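Long-range contact in giardin subunit alpha-1 (Giardia intestinalis, PDB 4EVF), which belongs to the annexin family, binds calcium and phosphatidylserine, and is involved in parasite attachment to the intestinal mucosa and in cytoskeletal remodelling: residues Cys102-Trp107 / Trp143-Glu147. Sequence-based numbering, arbitrary orientation.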
loop_
_atom_site.group_PDB
_atom_site.type_symbol
_atom_site.label_atom_id
_atom_site.label_comp_id
_atom_site.label_asym_id
_atom_site.label_seq_id
_atom_site.Cartn_x
_atom_site.Cartn_y
_atom_site.Cartn_z
ATOM N N CYS A 102 -1.010 -4.728 0.306
ATOM C CA CYS A 102 -0.667 -5.362 1.572
ATOM C C CYS A 102 -0.311 -6.824 1.320
ATOM O O CYS A 102 -0.973 -7.507 0.549
ATOM C CB CYS A 102 -1.846 -5.260 2.530
ATOM S SG CYS A 102 -1.543 -5.796 4.220
ATOM N N THR A 103 0.748 -7.294 1.960
ATOM C CA THR A 103 1.103 -8.710 1.873
ATOM C C THR A 103 0.208 -9.495 2.840
ATOM O O THR A 103 -0.270 -8.944 3.827
ATOM C CB THR A 103 2.568 -8.911 2.272
ATOM O OG1 THR A 103 2.715 -8.587 3.654
ATOM C CG2 THR A 103 3.478 -7.991 1.471
ATOM N N PRO A 104 -0.027 -10.787 2.565
ATOM C CA PRO A 104 -0.862 -11.565 3.486
ATOM C C PRO A 104 -0.300 -11.598 4.907
ATOM O O PRO A 104 -1.075 -11.563 5.866
ATOM C CB PRO A 104 -0.885 -12.974 2.862
ATOM C CG PRO A 104 0.159 -12.975 1.814
ATOM C CD PRO A 104 0.367 -11.558 1.378
ATOM N N GLU A 105 1.026 -11.649 5.039
ATOM C CA GLU A 105 1.672 -11.651 6.347
ATOM C C GLU A 105 1.317 -10.388 7.127
ATOM O O GLU A 105 0.879 -10.441 8.279
ATOM C CB GLU A 105 3.194 -11.753 6.189
ATOM C CG GLU A 105 3.677 -13.055 5.541
ATOM C CD GLU A 105 3.306 -13.193 4.059
ATOM O OE1 GLU A 105 3.034 -12.171 3.400
ATOM O OE2 GLU A 105 3.286 -14.340 3.552
ATOM N N ASP A 106 1.508 -9.243 6.487
ATOM C CA ASP A 106 1.196 -7.968 7.119
ATOM C C ASP A 106 -0.303 -7.838 7.428
ATOM O O ASP A 106 -0.697 -7.218 8.418
ATOM C CB ASP A 106 1.673 -6.807 6.230
ATOM C CG ASP A 106 3.142 -6.460 6.447
ATOM O OD1 ASP A 106 3.744 -6.939 7.437
ATOM O OD2 ASP A 106 3.696 -5.690 5.629
ATOM N N TRP A 107 -1.150 -8.406 6.580
ATOM C CA TRP A 107 -2.582 -8.312 6.827
ATOM C C TRP A 107 -2.916 -9.057 8.100
ATOM O O TRP A 107 -3.637 -8.561 8.963
ATOM C CB TRP A 107 -3.394 -8.906 5.680
ATOM C CG TRP A 107 -4.862 -8.796 5.939
ATOM C CD1 TRP A 107 -5.728 -9.806 6.228
ATOM C CD2 TRP A 107 -5.626 -7.586 5.973
ATOM N NE1 TRP A 107 -6.997 -9.299 6.420
ATOM C CE2 TRP A 107 -6.957 -7.939 6.267
ATOM C CE3 TRP A 107 -5.314 -6.237 5.777
ATOM C CZ2 TRP A 107 -7.976 -6.994 6.366
ATOM C CZ3 TRP A 107 -6.335 -5.298 5.875
ATOM C CH2 TRP A 107 -7.644 -5.682 6.163
ATOM N N TRP A 143 -10.758 -10.688 -0.794
ATOM C CA TRP A 143 -9.356 -10.298 -0.731
ATOM C C TRP A 143 -8.808 -10.409 0.687
ATOM O O TRP A 143 -7.714 -10.944 0.904
ATOM C CB TRP A 143 -9.183 -8.865 -1.221
ATOM C CG TRP A 143 -7.774 -8.515 -1.533
ATOM C CD1 TRP A 143 -6.833 -8.029 -0.670
ATOM C CD2 TRP A 143 -7.144 -8.605 -2.811
ATOM N NE1 TRP A 143 -5.651 -7.817 -1.338
ATOM C CE2 TRP A 143 -5.818 -8.161 -2.655
ATOM C CE3 TRP A 143 -7.572 -9.032 -4.072
ATOM C CZ2 TRP A 143 -4.910 -8.124 -3.725
ATOM C CZ3 TRP A 143 -6.676 -8.990 -5.129
ATOM C CH2 TRP A 143 -5.361 -8.540 -4.948
ATOM N N MET A 144 -9.568 -9.899 1.648
ATOM C CA MET A 144 -9.136 -9.895 3.048
ATOM C C MET A 144 -8.916 -11.305 3.598
ATOM O O MET A 144 -8.129 -11.499 4.532
ATOM C CB MET A 144 -10.129 -9.110 3.919
ATOM C CG MET A 144 -10.050 -7.597 3.692
ATOM S SD MET A 144 -11.255 -6.578 4.550
ATOM C CE MET A 144 -10.923 -6.877 6.275
ATOM N N ALA A 145 -9.595 -12.286 3.013
ATOM C CA ALA A 145 -9.461 -13.676 3.457
ATOM C C ALA A 145 -8.071 -14.227 3.148
ATOM O O ALA A 145 -7.600 -15.159 3.805
ATOM C CB ALA A 145 -10.539 -14.551 2.817
ATOM N N HIS A 146 -7.411 -13.646 2.150
ATOM C CA HIS A 146 -6.099 -14.124 1.727
ATOM C C HIS A 146 -6.061 -15.653 1.616
ATOM O O HIS A 146 -5.129 -16.308 2.098
ATOM C CB HIS A 146 -4.998 -13.595 2.648
ATOM C CG HIS A 146 -4.727 -12.132 2.475
ATOM N ND1 HIS A 146 -4.011 -11.631 1.410
ATOM C CD2 HIS A 146 -5.108 -11.060 3.207
ATOM C CE1 HIS A 146 -3.949 -10.314 1.501
ATOM N NE2 HIS A 146 -4.607 -9.942 2.582
ATOM N N GLU A 147 -7.091 -16.211 0.980
ATOM C CA GLU A 147 -7.141 -17.641 0.669
ATOM C C GLU A 147 -6.972 -17.823 -0.832
ATOM O O GLU A 147 -7.951 -17.835 -1.577
ATOM C CB GLU A 147 -8.478 -18.247 1.092
ATOM C CG GLU A 147 -8.725 -18.310 2.594
ATOM C CD GLU A 147 -10.180 -18.621 2.914
ATOM O OE1 GLU A 147 -10.969 -18.803 1.960
ATOM O OE2 GLU A 147 -10.539 -18.676 4.111
HETATM O O HOH W 1 -3.014 -7.344 -0.709
#
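P104 and H146 bring the two backbones together, CA to CA 6.1 Å, where the start of helix 104-118 meets the end of helix 135-145. H146, the first residue after helix 135-145, has left-handed backbone angles (phi 45°). Its imidazole lies between P104 and the carbonyl of W143 in its own segment. P104 CA lies over one face in a CH-pi contact, 3.9 Å from the ring centroid. W143 O lies over the centre of the opposite face, 3.4 Å above the plane. W107 CD1 meets the imidazole rim at H146 CD2, 3.3 Å away, with the two ring planes turned 47° to each other. Both helices fall largely within the predicted second annexin repeat, an all-helical unit, and V99 of helix 92-100 and L122 of helix 122-130 pack on W107 and M144. With chi1 at -180°, the W107 indole extends away from its backbone N and reaches M144. M144 SD makes an oblique Met-aromatic contact, 4.9 Å from the centroid of the W107 six-membered ring. W143 NE1 donates to a water 2.8 Å away. That water also lies by C102 O, but the modelled distance is doubtfully short. T103, at the N-cap of helix 104-118, accepts from D106 N through OG1.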